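PDB 5VM8: ribosomal RNA small subunit methyltransferase E from Neisseria gonorrhoeae, which probably methylates N3 of a uracil in 16S ribosomal RNA, using S-adenosylmethionine as methyl donor. Local coordinates for residues V31-V36 / A143-G148; F99-S104 / A134-I139; I159-A164 / E207-Q212. One frame throughout, in Å; residues are numbered along the deposited sequence.

Interaction 1: V31-V36 / A143-G148; sequences VRHLNV and ACEQSG
Glu145 and His33 reach toward each other from opposite directions and make the one direct contact between 31-36 and 143-148. The backbones stay well apart: even this pair, the nearest across the contact, has its CA atoms separated by 11.3 Å, so an imidazole and an extended glutamate side chain do the bridging. From Glu145 CB, which points toward the histidine helix, the chain runs extended through CG to CD (chi2 176°), and CB and CG serve as the spacer that carries the carboxylate across. CD itself comes no nearer than 4.1 Å to His33 NE2. At the tip, OE1 accepts a hydrogen bond from His33 NE2, with a separation of 3.2 Å and an N-H...O angle of 140°, a bent and fairly long bond. OE1 lies at the edge of the imidazole, close to its plane, whereas the histidine meets OE1 from above the carboxylate plane; the two flat groups are turned 49° against each other. His33 CD2 passes the same oxygen at 3.7 Å. OE2 is taken by the backbone N of Tyr13, so the carboxylate is held at both oxygens, and the imidazole also packs edge-to-face with Phe12. Just after Glu145 the helix ends: Ala143 O receives both Ser147 N and Ser147 OG, the latter at 2.8 Å, from opposite faces of its plane, and Gly148 leaves helical geometry with positive phi. Arg11 bonds to the carbonyl oxygens of Cys144 and Glu145 in this last turn. The contact thus joins helix 28-36 of the PUA-like domain to the C-terminal end of helix 128-147 of the methyltransferase domain, while strand 11-13, at an edge of the mixed sheet, supplies partners to both helices.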
# COMPACT_ATOMS: atom_id res chain seq x y z
N VAL A 31 15.17 -5.49 16.15
CA VAL A 31 15.55 -6.24 17.34
C VAL A 31 14.32 -6.79 18.05
O VAL A 31 14.26 -7.98 18.37
CB VAL A 31 16.38 -5.35 18.29
CG1 VAL A 31 16.70 -6.11 19.58
CG2 VAL A 31 17.64 -4.88 17.60
N ARG A 32 13.33 -5.93 18.31
CA ARG A 32 12.11 -6.39 18.96
C ARG A 32 11.39 -7.41 18.09
O ARG A 32 10.84 -8.40 18.60
CB ARG A 32 11.18 -5.21 19.25
CG ARG A 32 11.85 -4.02 19.90
CD ARG A 32 10.80 -3.10 20.49
NE ARG A 32 11.19 -1.69 20.41
CZ ARG A 32 10.85 -0.88 19.41
NH1 ARG A 32 11.25 0.38 19.42
NH2 ARG A 32 10.12 -1.34 18.40
N HIS A 33 11.40 -7.19 16.77
CA HIS A 33 10.78 -8.11 15.82
C HIS A 33 11.46 -9.48 15.86
O HIS A 33 10.79 -10.52 15.87
CB HIS A 33 10.83 -7.49 14.42
CG HIS A 33 9.73 -7.92 13.50
ND1 HIS A 33 9.01 -9.08 13.67
CD2 HIS A 33 9.22 -7.33 12.38
CE1 HIS A 33 8.11 -9.19 12.70
NE2 HIS A 33 8.23 -8.14 11.91
N LEU A 34 12.79 -9.50 15.88
CA LEU A 34 13.52 -10.77 15.95
C LEU A 34 13.22 -11.52 17.25
O LEU A 34 13.05 -12.74 17.24
CB LEU A 34 15.02 -10.52 15.82
CG LEU A 34 15.51 -10.21 14.41
CD1 LEU A 34 16.92 -9.66 14.46
CD2 LEU A 34 15.44 -11.46 13.56
N ASN A 35 13.17 -10.80 18.37
CA ASN A 35 12.93 -11.46 19.65
C ASN A 35 11.52 -12.04 19.72
O ASN A 35 11.33 -13.16 20.20
CB ASN A 35 13.20 -10.50 20.81
N VAL A 36 10.51 -11.28 19.27
CA VAL A 36 9.14 -11.79 19.35
C VAL A 36 8.97 -13.04 18.49
O VAL A 36 8.26 -13.98 18.87
CB VAL A 36 8.14 -10.69 18.96
CG1 VAL A 36 6.72 -11.25 18.94
CG2 VAL A 36 8.22 -9.52 19.94
N ALA A 143 2.77 -5.50 5.91
CA ALA A 143 2.11 -6.26 4.86
C ALA A 143 3.10 -6.64 3.78
O ALA A 143 2.97 -7.71 3.18
CB ALA A 143 0.94 -5.47 4.27
N CYS A 144 4.12 -5.81 3.56
CA CYS A 144 5.17 -6.18 2.62
C CYS A 144 6.03 -7.30 3.18
O CYS A 144 6.42 -8.23 2.45
CB CYS A 144 6.03 -4.96 2.28
SG CYS A 144 5.12 -3.72 1.31
N GLU A 145 6.34 -7.24 4.48
CA GLU A 145 7.10 -8.31 5.11
C GLU A 145 6.39 -9.65 5.01
O GLU A 145 7.03 -10.68 4.77
CB GLU A 145 7.40 -7.94 6.57
CG GLU A 145 8.37 -6.76 6.75
CD GLU A 145 8.57 -6.35 8.22
OE1 GLU A 145 7.73 -6.69 9.08
OE2 GLU A 145 9.59 -5.69 8.52
N GLN A 146 5.06 -9.65 5.17
CA GLN A 146 4.28 -10.89 5.14
C GLN A 146 4.03 -11.40 3.71
O GLN A 146 4.16 -12.60 3.44
CB GLN A 146 2.94 -10.66 5.85
CG GLN A 146 1.91 -11.79 5.72
CD GLN A 146 1.08 -11.72 4.43
OE1 GLN A 146 0.71 -10.64 3.98
NE2 GLN A 146 0.82 -12.89 3.82
N SER A 147 3.61 -10.52 2.80
CA SER A 147 3.23 -10.95 1.47
C SER A 147 4.42 -11.17 0.56
O SER A 147 4.26 -11.63 -0.57
CB SER A 147 2.32 -9.90 0.83
OG SER A 147 3.09 -8.75 0.58
N GLY A 148 5.62 -10.85 1.04
CA GLY A 148 6.81 -11.04 0.23
C GLY A 148 7.12 -9.95 -0.76
O GLY A 148 7.75 -10.22 -1.78

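Interaction 2: F99-S104 / A134-I139; sequences FTLQKS and ARWQEI
The helices bearing Leu101 and Trp136 run in broadly the same direction, the axes of the two short segments approaching to 9.6 Å with a crossing angle of -32°, and the CA atoms of Gln102 and Ile139 come within 6.2 Å. This arrangement belongs to successive beta-alpha-beta crossovers in the parallel sheet of the SPOUT-type domain: helix 94-106 links strand 85-90 to strand 111-116, and helix 128-147 leads on to strand 159-160. The buried centre is a CH-pi contact. Leu101 CD1 sits over one face of the indole, 3.7 Å from the centroid of the five-membered ring and 27° off its normal, with Trp136 CG and CD1 both 3.5 Å from Leu101 CD1. On the sheet side, Leu101 touches Ile112 and Trp136 touches Pro114, both of strand 111-116, which ties the pair to the sheet. Toward the outer side, Ile139 CG2 rests against Gln102 CB at 3.9 Å, adding an aliphatic step beside the aromatic one. Gln102 then extends past this methyl group, its CG anti to the backbone N (chi1 176°), and its amide is held at both ends. Lys103 NZ, which also pairs with Glu106, donates to OE1, and on the other end a water accepts from Gln102 NE2 at 3.1 Å while donating to Ile139 O at 2.8 Å.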
# COMPACT_ATOMS: atom_id res chain seq x y z
N PHE A 99 -7.70 -2.41 7.31
CA PHE A 99 -7.89 -3.51 6.36
C PHE A 99 -7.70 -3.03 4.93
O PHE A 99 -7.09 -3.74 4.11
CB PHE A 99 -9.27 -4.14 6.54
CG PHE A 99 -9.39 -4.98 7.77
CD1 PHE A 99 -8.27 -5.57 8.33
CD2 PHE A 99 -10.61 -5.17 8.39
CE1 PHE A 99 -8.37 -6.35 9.48
CE2 PHE A 99 -10.73 -5.93 9.54
CZ PHE A 99 -9.61 -6.52 10.09
N THR A 100 -8.22 -1.85 4.60
CA THR A 100 -8.01 -1.34 3.26
C THR A 100 -6.51 -1.25 2.98
O THR A 100 -6.02 -1.78 1.98
CB THR A 100 -8.70 0.02 3.08
OG1 THR A 100 -10.13 -0.14 3.14
CG2 THR A 100 -8.35 0.60 1.74
N LEU A 101 -5.76 -0.67 3.92
CA LEU A 101 -4.34 -0.47 3.71
C LEU A 101 -3.60 -1.81 3.63
O LEU A 101 -2.74 -2.01 2.77
CB LEU A 101 -3.77 0.42 4.81
CG LEU A 101 -4.14 1.91 4.66
CD1 LEU A 101 -3.92 2.69 5.94
CD2 LEU A 101 -3.31 2.55 3.53
N GLN A 102 -3.91 -2.72 4.55
CA GLN A 102 -3.19 -3.99 4.58
C GLN A 102 -3.49 -4.85 3.35
O GLN A 102 -2.56 -5.34 2.70
CB GLN A 102 -3.54 -4.76 5.85
CG GLN A 102 -2.89 -6.16 5.89
CD GLN A 102 -3.28 -6.93 7.13
OE1 GLN A 102 -4.34 -7.55 7.18
NE2 GLN A 102 -2.44 -6.86 8.14
N LYS A 103 -4.77 -5.04 3.02
CA LYS A 103 -5.10 -5.98 1.95
C LYS A 103 -4.74 -5.41 0.58
O LYS A 103 -4.38 -6.17 -0.32
CB LYS A 103 -6.57 -6.38 2.00
CG LYS A 103 -6.85 -7.57 2.94
CD LYS A 103 -6.42 -7.23 4.35
CE LYS A 103 -6.73 -8.32 5.33
NZ LYS A 103 -5.57 -9.27 5.35
N SER A 104 -4.83 -4.09 0.42
CA SER A 104 -4.46 -3.48 -0.84
C SER A 104 -2.97 -3.67 -1.13
O SER A 104 -2.57 -3.80 -2.30
CB SER A 104 -4.90 -1.99 -0.85
OG SER A 104 -3.94 -1.13 -0.27
N ALA A 134 2.08 7.68 10.22
CA ALA A 134 3.16 6.80 10.62
C ALA A 134 2.65 5.40 10.96
O ALA A 134 3.31 4.40 10.64
CB ALA A 134 3.91 7.40 11.82
N ARG A 135 1.48 5.31 11.59
CA ARG A 135 0.92 3.99 11.84
C ARG A 135 0.47 3.34 10.54
O ARG A 135 0.71 2.14 10.32
CB ARG A 135 -0.24 4.09 12.84
CG ARG A 135 -0.65 2.75 13.42
CD ARG A 135 -1.75 2.85 14.48
NE ARG A 135 -2.46 1.59 14.58
CZ ARG A 135 -3.51 1.26 13.83
NH1 ARG A 135 -4.05 0.05 13.97
NH2 ARG A 135 -4.02 2.13 12.95
N TRP A 136 -0.13 4.13 9.64
CA TRP A 136 -0.49 3.62 8.33
C TRP A 136 0.75 3.14 7.59
O TRP A 136 0.71 2.09 6.93
CB TRP A 136 -1.20 4.70 7.52
CG TRP A 136 -2.53 5.03 8.08
CD1 TRP A 136 -3.26 4.28 8.96
CD2 TRP A 136 -3.28 6.23 7.86
NE1 TRP A 136 -4.43 4.93 9.27
CE2 TRP A 136 -4.47 6.13 8.61
CE3 TRP A 136 -3.07 7.38 7.08
CZ2 TRP A 136 -5.43 7.11 8.60
CZ3 TRP A 136 -4.04 8.37 7.09
CH2 TRP A 136 -5.20 8.22 7.83
N GLN A 137 1.85 3.88 7.70
CA GLN A 137 3.07 3.47 7.02
C GLN A 137 3.56 2.13 7.56
O GLN A 137 3.98 1.26 6.79
CB GLN A 137 4.13 4.56 7.16
CG GLN A 137 5.26 4.45 6.17
CD GLN A 137 4.83 4.80 4.75
OE1 GLN A 137 4.44 5.95 4.48
NE2 GLN A 137 4.89 3.82 3.84
N GLU A 138 3.45 1.93 8.88
CA GLU A 138 3.88 0.69 9.53
C GLU A 138 2.98 -0.49 9.14
O GLU A 138 3.47 -1.63 9.03
CB GLU A 138 3.93 0.87 11.06
N ILE A 139 1.67 -0.27 8.97
CA ILE A 139 0.83 -1.38 8.51
C ILE A 139 1.24 -1.81 7.11
O ILE A 139 1.31 -3.01 6.81
CB ILE A 139 -0.66 -1.00 8.58
CG1 ILE A 139 -1.14 -0.91 10.02
CG2 ILE A 139 -1.52 -1.99 7.78
CD1 ILE A 139 -2.45 -0.14 10.15
O HOH W 1 -0.02 -4.97 8.23

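Interaction 3: I159-A164 / E207-Q212; sequences IGYREA and EQEEQQ
Tyr161 OH donates a short hydrogen bond to the backbone oxygen of Glu209, with OH and O 2.6 Å apart. The hydroxyl approaches at a C=O...O angle of 130° and stands 45° out of the carbonyl plane, so it meets the oxygen from above rather than within that plane. Tyr161 can span the gap because CG lies anti to its backbone N (chi1 172°), which sends the ring outward from the turn that follows strand 159-160 to the first turns of helix 207-215. Besides the hydroxyl, the ring offers one flank to the glutamate: Tyr161 CE2 is 4.0 Å from Glu209 CB, and Glu209 OE2 lies over the rim of one face, 4.2 Å above the plane. Gln212 comes to the edge instead, its OE1 near the ring plane and 3.9 Å from CE2, with amide and ring turned about midway between parallel and perpendicular. Trp205 meets the tyrosine ring as well. The glutamate head is fixed by other groups: OE1 accepts from Thr206 N, just ahead of the helix, as in the side-chain half of a capping box, and OE2 accepts from Glu118 N. Strand 159-160, at an edge of the parallel sheet, leads straight into Tyr161, and backbone bonds to Ile116 connect this turn with strand 111-116. The chemistry implies a division of labour within Glu209: its main-chain oxygen receives the phenol, while two backbone N-H groups hold its buried carboxylate and would tend to stabilise a negative charge there.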
# COMPACT_ATOMS: atom_id res chain seq x y z
N ILE A 159 -3.62 14.95 2.06
CA ILE A 159 -4.11 16.16 1.41
C ILE A 159 -5.62 16.09 1.32
O ILE A 159 -6.23 15.03 1.48
CB ILE A 159 -3.51 16.35 -0.01
CG1 ILE A 159 -3.62 15.07 -0.85
CG2 ILE A 159 -2.07 16.79 0.08
CD1 ILE A 159 -2.92 15.16 -2.22
N GLY A 160 -6.23 17.22 0.99
CA GLY A 160 -7.66 17.22 0.77
C GLY A 160 -8.02 16.58 -0.56
O GLY A 160 -7.19 16.39 -1.44
N TYR A 161 -9.30 16.24 -0.68
CA TYR A 161 -9.81 15.60 -1.88
C TYR A 161 -9.57 16.46 -3.12
O TYR A 161 -9.01 15.99 -4.12
CB TYR A 161 -11.29 15.30 -1.69
CG TYR A 161 -12.03 14.82 -2.91
CD1 TYR A 161 -12.07 13.45 -3.23
CD2 TYR A 161 -12.74 15.71 -3.71
CE1 TYR A 161 -12.78 13.00 -4.33
CE2 TYR A 161 -13.45 15.26 -4.82
CZ TYR A 161 -13.47 13.91 -5.12
OH TYR A 161 -14.18 13.48 -6.20
N ARG A 162 -9.96 17.74 -3.06
CA ARG A 162 -9.88 18.61 -4.23
C ARG A 162 -8.45 18.73 -4.74
O ARG A 162 -8.19 18.57 -5.94
CB ARG A 162 -10.45 19.99 -3.89
N GLU A 163 -7.49 18.92 -3.83
CA GLU A 163 -6.10 19.06 -4.24
C GLU A 163 -5.58 17.78 -4.89
O GLU A 163 -4.78 17.85 -5.83
CB GLU A 163 -5.23 19.44 -3.04
CG GLU A 163 -3.76 19.65 -3.40
CD GLU A 163 -2.85 19.76 -2.19
OE1 GLU A 163 -3.37 19.95 -1.07
OE2 GLU A 163 -1.61 19.65 -2.36
N ALA A 164 -6.02 16.61 -4.40
CA ALA A 164 -5.57 15.34 -4.95
C ALA A 164 -6.11 15.05 -6.35
O ALA A 164 -5.56 14.17 -7.03
CB ALA A 164 -5.98 14.19 -4.02
N GLU A 207 -22.50 14.81 -3.63
CA GLU A 207 -22.90 15.08 -5.01
C GLU A 207 -21.90 15.99 -5.72
O GLU A 207 -21.52 15.73 -6.87
CB GLU A 207 -24.30 15.71 -5.01
CG GLU A 207 -25.00 15.88 -6.35
CD GLU A 207 -26.20 16.83 -6.26
OE1 GLU A 207 -26.39 17.45 -5.20
OE2 GLU A 207 -26.95 16.96 -7.25
N GLN A 208 -21.44 17.04 -5.02
CA GLN A 208 -20.44 17.94 -5.58
C GLN A 208 -19.10 17.24 -5.74
O GLN A 208 -18.37 17.50 -6.71
CB GLN A 208 -20.30 19.20 -4.69
N GLU A 209 -18.74 16.36 -4.81
CA GLU A 209 -17.48 15.64 -4.94
C GLU A 209 -17.47 14.77 -6.19
O GLU A 209 -16.43 14.64 -6.85
CB GLU A 209 -17.21 14.80 -3.68
CG GLU A 209 -16.74 15.60 -2.47
CD GLU A 209 -16.54 14.76 -1.23
OE1 GLU A 209 -17.37 13.85 -0.97
OE2 GLU A 209 -15.53 14.96 -0.52
N GLU A 210 -18.61 14.18 -6.55
CA GLU A 210 -18.68 13.39 -7.77
C GLU A 210 -18.52 14.27 -9.00
O GLU A 210 -17.79 13.91 -9.93
CB GLU A 210 -20.00 12.63 -7.82
CG GLU A 210 -20.11 11.57 -6.73
CD GLU A 210 -21.42 10.80 -6.81
OE1 GLU A 210 -21.38 9.56 -6.77
OE2 GLU A 210 -22.49 11.45 -6.89
N GLN A 211 -19.20 15.42 -9.01
CA GLN A 211 -19.05 16.37 -10.10
C GLN A 211 -17.60 16.78 -10.28
O GLN A 211 -17.10 16.84 -11.41
CB GLN A 211 -19.91 17.60 -9.85
CG GLN A 211 -21.25 17.54 -10.55
CD GLN A 211 -21.13 17.59 -12.06
OE1 GLN A 211 -21.96 17.03 -12.77
NE2 GLN A 211 -20.11 18.29 -12.57
N GLN A 212 -16.90 17.07 -9.19
CA GLN A 212 -15.51 17.49 -9.32
C GLN A 212 -14.68 16.40 -9.98
O GLN A 212 -13.89 16.68 -10.89
CB GLN A 212 -14.95 17.90 -7.96
CG GLN A 212 -15.34 19.33 -7.56
CD GLN A 212 -15.38 19.57 -6.04
OE1 GLN A 212 -14.66 18.94 -5.28
NE2 GLN A 212 -16.23 20.51 -5.62

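Interactions 1 and 2 share helix 128-147 and touch directly, Ala143 CB lying 3.8 Å from Gln102 O, yet they differ in depth. Interaction 2, its centre about 6 Å from the centre of the chain, is partly buried and mainly apolar, with polar groups and a water at its margin. Interaction 1 is a surface contact between domains and rests on one histidine-carboxylate hydrogen bond. Interaction 3 lies on the opposite side of the chain's centre from interaction 1, about 37 Å away between centres. Its phenol-to-carbonyl bond is embedded in packing within the methyltransferase domain. One segment of interaction 2 and one of interaction 3 lie on consecutive elements, helix 128-147 and strand 159-160, though the contacts do not touch.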